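Local coordinates for C-glycoside 3-oxidase (Microbacterium trichothecenolyticum, PDB 7DVE), which oxidises the C3 hydroxyl of the sugar in C-glycosides such as isoorientin and mangiferin, using FAD and molecular oxygen and releasing hydrogen peroxide, at residues 237-242 with 258-263; 330-335 with 340-345. One frame throughout, in Å; residues are numbered along the deposited sequence.

Interaction 1 (237-242 with 258-263). With FAD (flavin-adenine dinucleotide), chain C.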
# COMPACT_ATOMS: atom_id res chain seq x y z
N VAL A 237 -0.71 -19.37 -4.60
CA VAL A 237 -1.34 -20.06 -3.48
C VAL A 237 -2.83 -20.12 -3.76
O VAL A 237 -3.49 -19.08 -3.86
CB VAL A 237 -1.03 -19.36 -2.14
CG1 VAL A 237 -1.77 -20.03 -0.98
CG2 VAL A 237 0.46 -19.38 -1.87
N THR A 238 -3.37 -21.34 -3.91
CA THR A 238 -4.78 -21.53 -4.18
C THR A 238 -5.59 -21.86 -2.94
O THR A 238 -6.82 -21.71 -2.96
CB THR A 238 -4.98 -22.64 -5.22
OG1 THR A 238 -4.30 -23.82 -4.78
CG2 THR A 238 -4.41 -22.23 -6.55
N ARG A 239 -4.94 -22.27 -1.85
CA ARG A 239 -5.67 -22.72 -0.67
C ARG A 239 -4.78 -22.62 0.57
O ARG A 239 -3.59 -22.94 0.52
CB ARG A 239 -6.15 -24.16 -0.85
CG ARG A 239 -7.40 -24.50 -0.08
CD ARG A 239 -7.75 -26.00 -0.20
NE ARG A 239 -7.40 -26.55 -1.51
CZ ARG A 239 -7.11 -27.82 -1.74
NH1 ARG A 239 -7.12 -28.73 -0.77
NH2 ARG A 239 -6.82 -28.21 -2.98
N VAL A 240 -5.38 -22.18 1.67
CA VAL A 240 -4.79 -22.36 2.99
C VAL A 240 -5.26 -23.71 3.54
O VAL A 240 -6.46 -23.92 3.74
CB VAL A 240 -5.19 -21.23 3.94
CG1 VAL A 240 -4.63 -21.50 5.35
CG2 VAL A 240 -4.71 -19.87 3.40
N LEU A 241 -4.32 -24.62 3.75
CA LEU A 241 -4.64 -25.92 4.32
C LEU A 241 -4.92 -25.76 5.81
O LEU A 241 -4.06 -25.31 6.57
CB LEU A 241 -3.49 -26.90 4.11
CG LEU A 241 -3.21 -27.34 2.67
CD1 LEU A 241 -1.88 -28.06 2.57
CD2 LEU A 241 -4.35 -28.23 2.17
N VAL A 242 -6.14 -26.11 6.21
CA VAL A 242 -6.56 -26.13 7.60
C VAL A 242 -6.72 -27.58 8.04
O VAL A 242 -7.21 -28.42 7.28
CB VAL A 242 -7.86 -25.32 7.79
CG1 VAL A 242 -8.85 -25.67 6.70
CG2 VAL A 242 -8.47 -25.60 9.17
N GLY A 258 2.58 -25.60 -13.76
CA GLY A 258 1.22 -25.94 -13.42
C GLY A 258 1.05 -26.98 -12.34
O GLY A 258 -0.09 -27.25 -11.93
N GLU A 259 2.13 -27.58 -11.86
CA GLU A 259 2.01 -28.61 -10.83
C GLU A 259 1.67 -27.98 -9.48
O GLU A 259 2.21 -26.94 -9.11
CB GLU A 259 3.30 -29.43 -10.71
CG GLU A 259 4.54 -28.60 -10.46
CD GLU A 259 5.55 -29.31 -9.57
OE1 GLU A 259 5.71 -28.87 -8.41
OE2 GLU A 259 6.16 -30.30 -10.03
N ARG A 260 0.77 -28.63 -8.75
CA ARG A 260 0.44 -28.24 -7.39
C ARG A 260 1.23 -29.09 -6.40
O ARG A 260 1.60 -30.23 -6.69
CB ARG A 260 -1.07 -28.35 -7.12
CG ARG A 260 -1.92 -27.50 -8.06
CD ARG A 260 -3.41 -27.49 -7.72
NE ARG A 260 -3.81 -28.56 -6.81
CZ ARG A 260 -4.69 -28.42 -5.83
NH1 ARG A 260 -5.25 -27.25 -5.56
NH2 ARG A 260 -5.03 -29.50 -5.11
N ARG A 261 1.50 -28.50 -5.25
CA ARG A 261 2.16 -29.21 -4.17
C ARG A 261 1.70 -28.58 -2.87
O ARG A 261 1.45 -27.37 -2.82
CB ARG A 261 3.68 -29.16 -4.31
N ASP A 262 1.56 -29.40 -1.84
CA ASP A 262 1.26 -28.91 -0.50
C ASP A 262 2.55 -28.56 0.22
O ASP A 262 3.54 -29.29 0.13
CB ASP A 262 0.50 -29.96 0.32
CG ASP A 262 -0.80 -30.40 -0.33
OD1 ASP A 262 -1.42 -29.60 -1.07
OD2 ASP A 262 -1.19 -31.56 -0.11
N VAL A 263 2.54 -27.43 0.91
CA VAL A 263 3.61 -27.05 1.83
C VAL A 263 2.99 -26.98 3.22
O VAL A 263 2.11 -26.15 3.47
CB VAL A 263 4.25 -25.70 1.45
CG1 VAL A 263 5.35 -25.35 2.41
CG2 VAL A 263 4.78 -25.75 0.03
PA FAD C . 0.73 -5.57 -2.26
O1A FAD C . -0.34 -5.64 -3.28
O2A FAD C . 1.67 -4.42 -2.29
O5B FAD C . 1.50 -6.97 -2.45
C5B FAD C . 0.74 -8.19 -2.37
C4B FAD C . 1.42 -9.26 -3.18
O4B FAD C . 0.62 -10.47 -2.98
C3B FAD C . 1.34 -8.96 -4.69
O3B FAD C . 2.67 -9.05 -5.24
C2B FAD C . 0.46 -10.12 -5.19
O2B FAD C . 0.87 -10.58 -6.48
C1B FAD C . 0.75 -11.21 -4.18
N9A FAD C . -0.33 -12.26 -4.20
C8A FAD C . -1.63 -11.94 -4.10
N7A FAD C . -2.35 -13.07 -4.14
C5A FAD C . -1.51 -14.09 -4.27
C6A FAD C . -1.73 -15.41 -4.33
N6A FAD C . -3.00 -15.80 -4.28
N1A FAD C . -0.73 -16.31 -4.45
C2A FAD C . 0.58 -15.83 -4.50
N3A FAD C . 0.79 -14.44 -4.42
C4A FAD C . -0.26 -13.60 -4.30
N1 FAD C . 0.85 3.66 -0.67
C2 FAD C . 1.26 4.53 0.33
O2 FAD C . 1.14 4.18 1.49
N3 FAD C . 1.79 5.79 -0.01
C4 FAD C . 1.94 6.15 -1.37
O4 FAD C . 2.43 7.25 -1.65
C4X FAD C . 1.53 5.26 -2.35
N5 FAD C . 1.59 5.57 -3.67
C5X FAD C . 1.30 4.61 -4.60
C6 FAD C . 1.50 4.85 -5.97
C7 FAD C . 1.27 3.88 -6.94
C7M FAD C . 1.51 4.18 -8.44
C8 FAD C . 0.82 2.62 -6.54
C8M FAD C . 0.55 1.54 -7.60
C9 FAD C . 0.60 2.37 -5.17
C9A FAD C . 0.84 3.36 -4.20
N10 FAD C . 0.62 3.12 -2.88
C10 FAD C . 0.99 4.03 -1.97
C1' FAD C . -0.00 1.87 -2.38
C2' FAD C . 0.99 0.80 -1.88
O2' FAD C . 1.73 0.31 -3.01
C3' FAD C . 0.22 -0.34 -1.14
O3' FAD C . -0.47 0.19 0.00
C4' FAD C . 1.19 -1.39 -0.59
O4' FAD C . 1.96 -1.93 -1.66
C5' FAD C . 0.41 -2.55 0.09
O5' FAD C . 1.30 -3.64 0.40
P FAD C . 0.81 -5.17 0.58
O1P FAD C . 1.96 -6.12 0.66
O2P FAD C . -0.17 -5.14 1.68
O3P FAD C . 0.10 -5.65 -0.79

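Interaction 2 (330-335 with 340-345)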
# COMPACT_ATOMS: atom_id res chain seq x y z
N VAL A 330 7.96 16.55 -1.75
CA VAL A 330 6.61 16.18 -1.34
C VAL A 330 6.35 16.83 0.02
O VAL A 330 7.14 16.65 0.95
CB VAL A 330 6.42 14.64 -1.25
CG1 VAL A 330 4.97 14.28 -0.97
CG2 VAL A 330 6.89 13.95 -2.53
N THR A 331 5.28 17.60 0.10
CA THR A 331 4.79 18.20 1.34
C THR A 331 3.50 17.52 1.78
O THR A 331 2.65 17.13 0.96
CB THR A 331 4.53 19.69 1.17
OG1 THR A 331 5.72 20.34 0.73
CG2 THR A 331 4.07 20.33 2.47
N TRP A 332 3.35 17.45 3.10
CA TRP A 332 2.28 16.76 3.79
C TRP A 332 1.39 17.79 4.48
O TRP A 332 1.88 18.62 5.26
CB TRP A 332 2.88 15.80 4.81
CG TRP A 332 1.92 15.09 5.69
CD1 TRP A 332 0.59 14.86 5.45
CD2 TRP A 332 2.22 14.46 6.95
NE1 TRP A 332 0.05 14.15 6.49
CE2 TRP A 332 1.02 13.89 7.42
CE3 TRP A 332 3.39 14.35 7.73
CZ2 TRP A 332 0.95 13.20 8.63
CZ3 TRP A 332 3.32 13.67 8.92
CH2 TRP A 332 2.11 13.10 9.37
N VAL A 333 0.09 17.75 4.19
CA VAL A 333 -0.91 18.58 4.87
C VAL A 333 -1.76 17.63 5.70
O VAL A 333 -2.66 16.97 5.16
CB VAL A 333 -1.78 19.37 3.88
CG1 VAL A 333 -2.60 20.42 4.64
CG2 VAL A 333 -0.91 20.01 2.78
N PRO A 334 -1.50 17.53 7.00
CA PRO A 334 -2.03 16.41 7.79
C PRO A 334 -3.53 16.47 8.01
O PRO A 334 -4.14 17.53 8.13
CB PRO A 334 -1.28 16.52 9.12
CG PRO A 334 -0.00 17.23 8.75
CD PRO A 334 -0.38 18.21 7.68
N PHE A 335 -4.12 15.26 8.03
CA PHE A 335 -5.47 15.02 8.51
C PHE A 335 -5.65 15.49 9.96
O PHE A 335 -4.81 15.24 10.82
CB PHE A 335 -5.74 13.51 8.41
CG PHE A 335 -7.08 13.08 8.94
CD1 PHE A 335 -7.29 12.89 10.32
CD2 PHE A 335 -8.14 12.82 8.06
CE1 PHE A 335 -8.53 12.48 10.80
CE2 PHE A 335 -9.38 12.40 8.54
CZ PHE A 335 -9.58 12.24 9.91
N PRO A 340 -10.91 16.81 7.79
CA PRO A 340 -10.63 15.37 7.65
C PRO A 340 -10.20 14.94 6.25
O PRO A 340 -10.79 14.05 5.63
CB PRO A 340 -11.95 14.73 8.09
CG PRO A 340 -12.99 15.72 7.74
CD PRO A 340 -12.36 17.08 7.86
N PHE A 341 -9.09 15.52 5.76
CA PHE A 341 -8.48 15.12 4.50
C PHE A 341 -6.98 14.98 4.67
O PHE A 341 -6.33 15.81 5.32
CB PHE A 341 -8.78 16.14 3.38
CG PHE A 341 -10.07 16.85 3.57
CD1 PHE A 341 -11.26 16.23 3.27
CD2 PHE A 341 -10.09 18.12 4.12
CE1 PHE A 341 -12.48 16.88 3.49
CE2 PHE A 341 -11.30 18.78 4.36
CZ PHE A 341 -12.49 18.16 4.04
N HIS A 342 -6.42 13.94 4.08
CA HIS A 342 -4.97 13.84 3.96
C HIS A 342 -4.56 14.55 2.67
O HIS A 342 -5.09 14.24 1.60
CB HIS A 342 -4.52 12.39 3.95
CG HIS A 342 -3.17 12.18 3.36
ND1 HIS A 342 -2.01 12.38 4.08
CD2 HIS A 342 -2.78 11.82 2.11
CE1 HIS A 342 -0.97 12.12 3.31
NE2 HIS A 342 -1.41 11.77 2.11
N GLY A 343 -3.64 15.51 2.77
CA GLY A 343 -3.21 16.29 1.62
C GLY A 343 -1.74 16.05 1.33
O GLY A 343 -0.92 15.97 2.24
N GLN A 344 -1.42 15.95 0.05
CA GLN A 344 -0.02 15.94 -0.30
C GLN A 344 0.16 16.80 -1.54
O GLN A 344 -0.70 16.80 -2.44
CB GLN A 344 0.52 14.52 -0.53
CG GLN A 344 -0.27 13.68 -1.49
CD GLN A 344 0.02 12.20 -1.32
OE1 GLN A 344 -0.01 11.65 -0.20
NE2 GLN A 344 0.30 11.54 -2.43
N VAL A 345 1.26 17.55 -1.55
CA VAL A 345 1.70 18.36 -2.67
C VAL A 345 3.01 17.76 -3.17
O VAL A 345 3.91 17.47 -2.38
CB VAL A 345 1.89 19.83 -2.25
CG1 VAL A 345 2.13 20.69 -3.47
CG2 VAL A 345 0.70 20.30 -1.48
O HOH W 1 -2.66 13.17 6.96
O HOH W 2 -5.32 17.98 4.29

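Interaction 1 (237-242 with 258-263)
R239 and R260 bring their guanidinium groups together across the outer strands of a three-stranded antiparallel meander, part of the FAD-binding region of this GMC oxidoreductase. Strand 246-254 runs between them and supplies the backbone hydrogen bonds, so 237-242 and 260-263 meet only through side chains; their axes pass 8.6 Å apart and both run broadly the same way, 34° from parallel.

The polar contacts are the closest. NH2 of R239 lies 3.1 Å from NH2 of R260, in the plane of the R260 guanidinium and at its edge, with the two planes turned 30° from each other. Both atoms are donors, so this is an approach of like charges rather than a bond. Each arginine chain bends at chi3 to bring its head there, and R260 also leans on V251 and T253 of the middle strand. T238 OG1 comes obliquely to R260 NH1 at 3.6 Å.

The apolar part is smaller: L241 crosses D262 at about a right angle, its CD1 resting 3.8 Å from D262 CB.

At the start of the segment, the V237 backbone N and O face the adenine. V237 N donates to FAD N1A at 3.1 Å, nearly straight at 170°, while FAD N6A returns a weak bond to V237 O, 3.3 Å long.

Interaction 2 (330-335 with 340-345)
W332 and H342 bring their rings together on one face of the antiparallel hairpin formed by strands 330-333 and 341-347, W332 NE1 lying 3.6 Å from H342 ND1. The five-membered ring of the indole and the imidazole meet obliquely, planes 47° apart.

The hairpin is tight along its backbone. T331 pairs with V345 and V333 with G343, both hydrogen-bonded pairs; V333 N to G343 O is the straightest of the four bonds, 2.8 Å at 175°, though the donor sits above the carbonyl plane. Between them W332 and Q344 form a non-hydrogen-bonded pair. T331, V333 and V345 pack their face against helix 176-183. Equally close is F335: with CG anti to its backbone N (chi1 177°), its rim atom CE2 comes 3.3 Å from P340 CA and 3.5 Å from P340 CB.

Beyond V333-G343 the regular pairing ends and waters fill in the bonds towards the turn. One lies within bonding distance of V333 O and F341 O, though it may not serve both at once. Another accepts from W332 NE1 at 2.9 Å and from F335 N, and also bonds H342 ND1, in the plane of both rings.

H342 NE2 donates to Q344 OE1, 2.7 Å away. Held at both nitrogens, the imidazole has its rotation fixed and helps position the Q344 amide, which N488 also grips; the Q344 side chain comes to about 5 Å from the FAD, nearest atoms.

The two contacts lie on opposite sides of the chain's centre, 42 Å apart between centres and about 31 Å between nearest atoms, and they do not touch. FAD spans the gap between them. Interaction 1 meets its adenine end, where V237 is directly bonded; interaction 2 stands beyond its isoalloxazine end, the Q344 side chain about 5 Å from FAD and from the T129 side chain and about 4 Å from that of A131, both FAD-binding residues. One belongs to a small surface meander of the FAD-binding region, the other is a buried contact within the larger antiparallel sheet. Direct backbone recognition of the nucleotide at V237 thus contrasts with Q344, which probably acts from a second shell.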